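Local coordinates for cobalamin biosynthesis protein CobN (Mycobacterium tuberculosis, PDB 7C6O), which serves as the large catalytic subunit of cobaltochelatase, the enzyme that inserts cobalt into the corrin ring during cobalamin biosynthesis, at residues 457-460 / 461-464; 468-471 / 472-476; 570-573 / 574-577. All blocks are in the same frame, centred on the assembly; numbering follows the deposited sequence. Where two conformers were deposited one is given.

Contact 1: 457-460 / 461-464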
ATOM      1  N   ASP A 457     -27.719  15.424 -15.551  1.00 21.62           N
ATOM      2  CA  ASP A 457     -27.050  15.502 -16.846  1.00 22.43           C
ATOM      3  C   ASP A 457     -25.661  14.876 -16.791  1.00 22.94           C
ATOM      4  O   ASP A 457     -25.246  14.191 -17.733  1.00 22.49           O
ATOM      5  CB  ASP A 457     -26.967  16.955 -17.316  1.00 25.50           C
ATOM      6  CG  ASP A 457     -28.305  17.496 -17.801  1.00 30.25           C
ATOM      7  OD1 ASP A 457     -29.212  16.688 -18.099  1.00 28.44           O
ATOM      8  OD2 ASP A 457     -28.444  18.734 -17.891  1.00 29.11           O
ATOM      9  N   TRP A 458     -24.927  15.090 -15.693  1.00 20.00           N
ATOM     10  CA  TRP A 458     -23.639  14.420 -15.542  1.00 18.36           C
ATOM     11  C   TRP A 458     -23.825  12.944 -15.220  1.00 17.59           C
ATOM     12  O   TRP A 458     -23.143  12.084 -15.788  1.00 18.76           O
ATOM     13  CB  TRP A 458     -22.794  15.082 -14.449  1.00 16.34           C
ATOM     14  CG  TRP A 458     -21.668  14.176 -14.024  1.00 15.50           C
ATOM     15  CD1 TRP A 458     -20.480  13.994 -14.666  1.00 16.41           C
ATOM     16  CD2 TRP A 458     -21.651  13.296 -12.892  1.00 17.96           C
ATOM     17  NE1 TRP A 458     -19.714  13.069 -13.996  1.00 17.53           N
ATOM     18  CE2 TRP A 458     -20.411  12.623 -12.904  1.00 17.73           C
ATOM     19  CE3 TRP A 458     -22.560  13.017 -11.865  1.00 19.36           C
ATOM     20  CZ2 TRP A 458     -20.056  11.691 -11.930  1.00 16.47           C
ATOM     21  CZ3 TRP A 458     -22.205  12.090 -10.897  1.00 19.32           C
ATOM     22  CH2 TRP A 458     -20.962  11.438 -10.938  1.00 17.82           C
ATOM     23  N   PHE A 459     -24.733  12.637 -14.291  1.00 17.74           N
ATOM     24  CA  PHE A 459     -24.946  11.255 -13.868  1.00 18.90           C
ATOM     25  C   PHE A 459     -25.259  10.359 -15.060  1.00 21.22           C
ATOM     26  O   PHE A 459     -24.809   9.207 -15.119  1.00 19.16           O
ATOM     27  CB  PHE A 459     -26.071  11.219 -12.831  1.00 17.40           C
ATOM     28  CG  PHE A 459     -26.244   9.893 -12.147  1.00 16.98           C
ATOM     29  CD1 PHE A 459     -25.312   9.441 -11.225  1.00 18.42           C
ATOM     30  CD2 PHE A 459     -27.362   9.116 -12.397  1.00 18.88           C
ATOM     31  CE1 PHE A 459     -25.482   8.224 -10.585  1.00 18.89           C
ATOM     32  CE2 PHE A 459     -27.538   7.899 -11.759  1.00 18.87           C
ATOM     33  CZ  PHE A 459     -26.597   7.454 -10.853  1.00 17.94           C
ATOM     34  N   ALA A 460     -25.990  10.890 -16.044  1.00 20.12           N
ATOM     35  CA  ALA A 460     -26.399  10.108 -17.205  1.00 18.92           C
ATOM     36  C   ALA A 460     -25.241   9.765 -18.135  1.00 21.35           C
ATOM     37  O   ALA A 460     -25.382   8.857 -18.960  1.00 21.94           O
ATOM     38  CB  ALA A 460     -27.479  10.859 -17.983  1.00 19.31           C
ATOM     39  N   THR A 461     -24.109  10.466 -18.038  1.00 16.23           N
ATOM     40  CA  THR A 461     -22.962  10.143 -18.878  1.00 20.05           C
ATOM     41  C   THR A 461     -22.151   8.972 -18.345  1.00 19.62           C
ATOM     42  O   THR A 461     -21.222   8.524 -19.024  1.00 20.49           O
ATOM     43  CB  THR A 461     -22.040  11.358 -19.032  1.00 18.83           C
ATOM     44  OG1 THR A 461     -21.360  11.610 -17.797  1.00 19.66           O
ATOM     45  CG2 THR A 461     -22.842  12.590 -19.430  1.00 22.16           C
ATOM     46  N   LEU A 462     -22.476   8.471 -17.160  1.00 17.81           N
ATOM     47  CA  LEU A 462     -21.766   7.348 -16.573  1.00 15.13           C
ATOM     48  C   LEU A 462     -22.253   6.030 -17.167  1.00 15.93           C
ATOM     49  O   LEU A 462     -23.375   5.942 -17.669  1.00 20.29           O
ATOM     50  CB  LEU A 462     -21.966   7.347 -15.061  1.00 13.86           C
ATOM     51  CG  LEU A 462     -21.435   8.571 -14.317  1.00 18.02           C
ATOM     52  CD1 LEU A 462     -21.830   8.513 -12.851  1.00 13.95           C
ATOM     53  CD2 LEU A 462     -19.922   8.666 -14.465  1.00 17.63           C
ATOM     54  N   PRO A 463     -21.424   4.986 -17.122  1.00 17.32           N
ATOM     55  CA  PRO A 463     -21.876   3.673 -17.601  1.00 16.34           C
ATOM     56  C   PRO A 463     -23.044   3.158 -16.772  1.00 18.26           C
ATOM     57  O   PRO A 463     -23.111   3.374 -15.560  1.00 18.52           O
ATOM     58  CB  PRO A 463     -20.638   2.783 -17.432  1.00 21.25           C
ATOM     59  CG  PRO A 463     -19.484   3.726 -17.336  1.00 20.83           C
ATOM     60  CD  PRO A 463     -20.015   4.968 -16.694  1.00 17.29           C
ATOM     61  N   ALA A 464     -23.969   2.468 -17.445  1.00 18.21           N
ATOM     62  CA  ALA A 464     -25.123   1.901 -16.753  1.00 20.06           C
ATOM     63  C   ALA A 464     -24.701   0.939 -15.651  1.00 19.76           C
ATOM     64  O   ALA A 464     -25.411   0.800 -14.650  1.00 20.27           O
ATOM     65  CB  ALA A 464     -26.043   1.197 -17.751  1.00 21.04           C
TER

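Contact 2: 468-471 / 472-476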
ATOM      1  N   ASP A 468     -26.756   1.925 -12.463  1.00 17.46           N
ATOM      2  CA  ASP A 468     -27.704   0.931 -11.967  1.00 19.98           C
ATOM      3  C   ASP A 468     -27.483   0.646 -10.487  1.00 18.46           C
ATOM      4  O   ASP A 468     -28.444   0.559  -9.715  1.00 19.42           O
ATOM      5  CB  ASP A 468     -27.594  -0.367 -12.768  1.00 21.89           C
ATOM      6  CG  ASP A 468     -28.235  -0.270 -14.139  1.00 27.72           C
ATOM      7  OD1 ASP A 468     -28.876   0.759 -14.439  1.00 26.18           O
ATOM      8  OD2 ASP A 468     -28.091  -1.236 -14.918  1.00 28.82           O
ATOM      9  N   VAL A 469     -26.226   0.501 -10.067  1.00 17.90           N
ATOM     10  CA  VAL A 469     -25.938   0.155  -8.678  0.67 17.32           C
ATOM     11  C   VAL A 469     -26.191   1.346  -7.762  1.00 17.38           C
ATOM     12  O   VAL A 469     -26.723   1.200  -6.655  1.00 19.50           O
ATOM     13  CB  VAL A 469     -24.493  -0.363  -8.553  0.67 16.55           C
ATOM     14  CG1 VAL A 469     -24.130  -0.600  -7.099  0.67 17.11           C
ATOM     15  CG2 VAL A 469     -24.318  -1.637  -9.366  0.67 16.50           C
ATOM     16  N   VAL A 470     -25.817   2.548  -8.207  1.00 17.95           N
ATOM     17  CA  VAL A 470     -26.012   3.737  -7.378  1.00 17.82           C
ATOM     18  C   VAL A 470     -27.498   3.983  -7.146  1.00 18.77           C
ATOM     19  O   VAL A 470     -27.936   4.229  -6.016  1.00 19.30           O
ATOM     20  CB  VAL A 470     -25.328   4.961  -8.014  1.00 17.84           C
ATOM     21  CG1 VAL A 470     -25.753   6.234  -7.299  1.00 16.17           C
ATOM     22  CG2 VAL A 470     -23.814   4.807  -7.965  1.00 19.00           C
ATOM     23  N   THR A 471     -28.303   3.907  -8.211  1.00 16.54           N
ATOM     24  CA  THR A 471     -29.737   4.126  -8.047  1.00 17.10           C
ATOM     25  C   THR A 471     -30.398   2.976  -7.300  1.00 16.94           C
ATOM     26  O   THR A 471     -31.428   3.177  -6.647  1.00 17.15           O
ATOM     27  CB  THR A 471     -30.413   4.330  -9.405  1.00 20.73           C
ATOM     28  OG1 THR A 471     -30.166   3.195 -10.242  1.00 23.76           O
ATOM     29  CG2 THR A 471     -29.889   5.590 -10.085  1.00 20.61           C
ATOM     30  N   ALA A 472     -29.829   1.771  -7.378  1.00 17.09           N
ATOM     31  CA  ALA A 472     -30.401   0.643  -6.652  1.00 20.96           C
ATOM     32  C   ALA A 472     -30.330   0.862  -5.147  1.00 20.33           C
ATOM     33  O   ALA A 472     -31.253   0.493  -4.411  1.00 22.35           O
ATOM     34  CB  ALA A 472     -29.688  -0.652  -7.039  1.00 22.27           C
ATOM     35  N   TYR A 473     -29.247   1.476  -4.672  1.00 19.16           N
ATOM     36  CA  TYR A 473     -29.069   1.706  -3.245  1.00 20.31           C
ATOM     37  C   TYR A 473     -29.557   3.074  -2.790  1.00 22.72           C
ATOM     38  O   TYR A 473     -30.038   3.204  -1.659  1.00 22.97           O
ATOM     39  CB  TYR A 473     -27.594   1.542  -2.868  1.00 19.62           C
ATOM     40  CG  TYR A 473     -27.143   0.103  -2.786  1.00 20.69           C
ATOM     41  CD1 TYR A 473     -26.707  -0.576  -3.916  1.00 19.57           C
ATOM     42  CD2 TYR A 473     -27.151  -0.578  -1.574  1.00 20.19           C
ATOM     43  CE1 TYR A 473     -26.290  -1.893  -3.838  1.00 19.85           C
ATOM     44  CE2 TYR A 473     -26.738  -1.890  -1.488  1.00 20.99           C
ATOM     45  CZ  TYR A 473     -26.310  -2.543  -2.621  1.00 22.12           C
ATOM     46  OH  TYR A 473     -25.897  -3.851  -2.535  1.00 24.32           O
ATOM     47  N   TRP A 474     -29.451   4.096  -3.639  1.00 17.87           N
ATOM     48  CA  TRP A 474     -29.737   5.464  -3.233  1.00 17.70           C
ATOM     49  C   TRP A 474     -30.926   6.084  -3.952  1.00 23.08           C
ATOM     50  O   TRP A 474     -31.222   7.263  -3.721  1.00 21.48           O
ATOM     51  CB  TRP A 474     -28.495   6.340  -3.440  1.00 17.53           C
ATOM     52  CG  TRP A 474     -27.313   5.850  -2.659  1.00 17.58           C
ATOM     53  CD1 TRP A 474     -26.237   5.156  -3.141  1.00 15.63           C
ATOM     54  CD2 TRP A 474     -27.097   5.996  -1.249  1.00 16.46           C
ATOM     55  NE1 TRP A 474     -25.360   4.873  -2.117  1.00 16.86           N
ATOM     56  CE2 TRP A 474     -25.867   5.377  -0.948  1.00 16.41           C
ATOM     57  CE3 TRP A 474     -27.824   6.593  -0.214  1.00 19.25           C
ATOM     58  CZ2 TRP A 474     -25.347   5.341   0.345  1.00 16.74           C
ATOM     59  CZ3 TRP A 474     -27.307   6.555   1.068  1.00 18.02           C
ATOM     60  CH2 TRP A 474     -26.080   5.935   1.336  1.00 19.74           C
ATOM     61  N   GLY A 475     -31.616   5.333  -4.807  1.00 21.87           N
ATOM     62  CA  GLY A 475     -32.765   5.847  -5.512  1.00 21.20           C
ATOM     63  C   GLY A 475     -32.364   6.625  -6.749  1.00 19.80           C
ATOM     64  O   GLY A 475     -31.179   6.870  -6.995  1.00 20.99           O
ATOM     65  N   PRO A 476     -33.345   7.022  -7.557  1.00 21.37           N
ATOM     66  CA  PRO A 476     -33.030   7.817  -8.739  1.00 22.25           C
ATOM     67  C   PRO A 476     -32.426   9.145  -8.338  1.00 20.73           C
ATOM     68  O   PRO A 476     -32.643   9.633  -7.213  1.00 21.81           O
ATOM     69  CB  PRO A 476     -34.395   7.993  -9.421  1.00 23.94           C
ATOM     70  CG  PRO A 476     -35.403   7.740  -8.364  1.00 26.90           C
ATOM     71  CD  PRO A 476     -34.785   6.745  -7.429  1.00 22.97           C
TER

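Contact 3: 570-573 / 574-577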
ATOM      1  N   GLY A 570      -6.258  -0.166 -12.340  1.00 13.24           N
ATOM      2  CA  GLY A 570      -6.642   0.011 -13.726  1.00 15.53           C
ATOM      3  C   GLY A 570      -8.090   0.455 -13.818  1.00 16.81           C
ATOM      4  O   GLY A 570      -8.927  -0.239 -14.407  1.00 14.13           O
ATOM      5  N   MET A 571      -8.390   1.618 -13.238  1.00 13.41           N
ATOM      6  CA  MET A 571      -9.771   2.025 -13.017  1.00 14.15           C
ATOM      7  C   MET A 571     -10.520   2.186 -14.336  1.00 15.06           C
ATOM      8  O   MET A 571      -9.958   2.606 -15.353  1.00 13.24           O
ATOM      9  CB  MET A 571      -9.822   3.332 -12.225  1.00 13.65           C
ATOM     10  CG  MET A 571      -8.900   3.368 -11.006  1.00 13.68           C
ATOM     11  SD  MET A 571      -8.979   1.890  -9.971  1.00 16.61           S
ATOM     12  CE  MET A 571     -10.642   1.998  -9.319  1.00 16.91           C
ATOM     13  N   SER A 572     -11.804   1.841 -14.306  1.00 15.36           N
ATOM     14  CA  SER A 572     -12.712   1.977 -15.436  1.00 16.54           C
ATOM     15  C   SER A 572     -13.662   3.142 -15.204  1.00 15.76           C
ATOM     16  O   SER A 572     -13.691   3.755 -14.132  1.00 15.24           O
ATOM     17  CB  SER A 572     -13.515   0.689 -15.655  1.00 15.99           C
ATOM     18  OG  SER A 572     -14.506   0.531 -14.654  1.00 16.14           O
ATOM     19  N   ALA A 573     -14.465   3.432 -16.231  1.00 15.10           N
ATOM     20  CA  ALA A 573     -15.461   4.489 -16.116  1.00 15.96           C
ATOM     21  C   ALA A 573     -16.586   4.122 -15.155  1.00 15.51           C
ATOM     22  O   ALA A 573     -17.300   5.016 -14.684  1.00 13.98           O
ATOM     23  CB  ALA A 573     -16.036   4.823 -17.495  1.00 14.58           C
ATOM     24  N   SER A 574     -16.766   2.839 -14.851  1.00 12.88           N
ATOM     25  CA  SER A 574     -17.802   2.431 -13.915  1.00 14.08           C
ATOM     26  C   SER A 574     -17.281   2.278 -12.493  1.00 14.54           C
ATOM     27  O   SER A 574     -18.043   1.875 -11.609  1.00 16.86           O
ATOM     28  CB  SER A 574     -18.454   1.123 -14.379  1.00 18.64           C
ATOM     29  OG  SER A 574     -17.548   0.041 -14.304  1.00 19.64           O
ATOM     30  N   CYS A 575     -16.012   2.600 -12.252  1.00 12.54           N
ATOM     31  CA  CYS A 575     -15.420   2.493 -10.926  1.00 14.15           C
ATOM     32  C   CYS A 575     -15.701   3.758 -10.126  1.00 16.87           C
ATOM     33  O   CYS A 575     -15.503   4.873 -10.622  1.00 16.62           O
ATOM     34  CB  CYS A 575     -13.914   2.255 -11.024  1.00 15.75           C
ATOM     35  SG  CYS A 575     -13.452   0.663 -11.730  1.00 16.99           S
ATOM     36  N   GLY A 576     -16.158   3.576  -8.889  1.00 18.98           N
ATOM     37  CA  GLY A 576     -16.480   4.668  -7.999  1.00 16.59           C
ATOM     38  C   GLY A 576     -15.427   5.757  -7.901  1.00 13.54           C
ATOM     39  O   GLY A 576     -15.730   6.944  -8.064  1.00 15.53           O
ATOM     40  N   PRO A 577     -14.176   5.386  -7.613  1.00 14.69           N
ATOM     41  CA  PRO A 577     -13.124   6.413  -7.534  1.00 16.02           C
ATOM     42  C   PRO A 577     -12.953   7.205  -8.813  1.00 17.14           C
ATOM     43  O   PRO A 577     -12.605   8.391  -8.754  1.00 16.63           O
ATOM     44  CB  PRO A 577     -11.865   5.599  -7.205  1.00 15.27           C
ATOM     45  CG  PRO A 577     -12.377   4.386  -6.518  1.00 16.89           C
ATOM     46  CD  PRO A 577     -13.678   4.064  -7.190  1.00 14.97           C
TER

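Contact 1: 457-460 / 461-464
Two donors of Thr461 converge on a single acceptor, the backbone O of Trp458. The hydroxyl makes the shorter bond, 2.7 Å from Thr461 OG1 to Trp458 O, and lies in the carbonyl plane at a C=O...donor angle of 145°. The backbone N of Thr461, 2.9 Å from Trp458 O, arrives instead from above that plane, 55° out of it. Threonine suits the place because it brings both a hydroxyl for this carbonyl and a methyl for packing; a first torsion of 71° is what folds OG1 back onto Trp458 O. The methyl meets the carbonyl of the residue before Trp458, with Thr461 CG2 3.3 Å from Asp457 O. One residue further on, Leu462 N donates to Phe459 O at 3.2 Å, closing a type I beta turn from Phe459 to Leu462.

This turn brings the leucine back against two aromatic rings. Leu462 CD1 rides over one face of the Trp458 indole, displaced toward the rim, in a CH-pi contact 4.0 Å from the centroid of the six-membered ring; its nearest ring atom is Trp458 CH2 at 3.6 Å. The same methyl lies 4.0 Å from Phe459 CD1, so CD1 touches both rings, while CD2 also nears the indole. At the exposed end, the carboxylate of Asp457 pairs with Lys453 in a salt bridge.

The turn links helix 452-459 to helix 464-474, with Pro463 at the N-cap of the latter. Trp458 leans on Leu533 and Arg537 of helix 530-539, while Phe459 meets His530 edge-to-face and packs on helix 464-474.

Contact 2: 468-471 / 472-476
Thr471 and Gly475 form the last link in the C-terminal turn of helix 464-474, which ends at a glycine with positive phi (83°) followed by Pro476. There a CB would be jammed against the carbonyl O of Trp474 and crowded by Pro476 CD, so glycine fits, and the proline, lacking an N-H, suits the position where the helical bonding pattern stops. Four i to i+4 bonds run through the turn, the last two being Trp474 N to Val470 O and Gly475 N to Thr471 O, each 2.8 Å.

The packed side belongs to Val469, Val470, Tyr473 and Trp474. Val469 and Tyr473 lie side by side, pointing the same way, with Val469 CG1 4.1 Å from Tyr473 CD1. The tyrosine ring presents its edge, in plane, to the backbone, CD1 being 3.3 Å from Val469 O. The indole edge faces Val470 O, and Trp474 CD1 lies 4.3 Å from Val470 CG1; both side chains touch His530 of helix 530-539. The polar ends of both rings are tied down elsewhere: Tyr473 OH to Asp523 and Trp474 NE1 to the O of Pro527.

The exposed side holds Asp468, Ala472 and Pro476; Ala472 CB lies against Asp468 O. Thr471 lies between the two regimes: a first torsion of 57° turns OG1 back to bond with Thr467 O. Its CA approaches Gly475 O in a CA-H...O contact of 3.3 Å, with 147° at the hydrogen.

Contact 3: 570-573 / 574-577
The flat group at the centre is the Ser572 carbonyl, and the N-H of Cys575 comes from above its plane: Cys575 N lies 3.2 Å from Ser572 O, 69° out of the carbonyl plane. Over the same bend, Cys575 CB sits 3.5 Å from Ser572 O. The proline ring of Pro577 is met at one corner, where Met571 CE approaches Pro577 CG to 4.1 Å.

A second bond runs the other way between the same two residues. Ser572 N donates to the cysteine sulfur, 3.3 Å to Cys575 SG and close to straight at 167°. Cysteine suits the place because its sulfur can accept this N-H, and a first torsion of -67° puts SG beside its own N, near Ser572.

The bend is a type I beta turn from Ser572 to Cys575, and it leads directly into helix 576-581 with Cys575 at the N-cap. Pro577 fits the first turn of a helix, where no earlier carbonyl waits for an N-H. Both serines are small enough to fold their hydroxyls over the turn, and Ser572 OG and Ser574 OG hydrogen-bond at 3.1 Å.

Met571 bends at its second and third torsions so that its methyl, CE, tucks in 3.7 Å from Cys575 CB. The Met571 side chain also touches Arg604 of helix 595-604, which touches Pro577 as well, while Ser574 packs on Glu465 and Leu466 of helix 464-474.

Overall arrangement
The three contacts follow one another along the chain and lie on the same side of its centre, contacts 1 and 2 at the surface and contact 3 more deeply buried. Contact 1 turns the chain from helix 452-459 into helix 464-474, and contact 2 ends that second helix; their centres are about 12 Å apart and Phe459 bridges them, packing on Val470 and Thr471. Contact 3, which starts helix 576-581, is about 13 Å from contact 1 between centres and meets it where Pro463 rests on Ala573 and Ser574. Contacts 2 and 3, nearest atoms about 7 Å apart, do not touch. Within the CobN/magnesium chelatase family region, this helix pair thus meets the loop leading into helix 576-581.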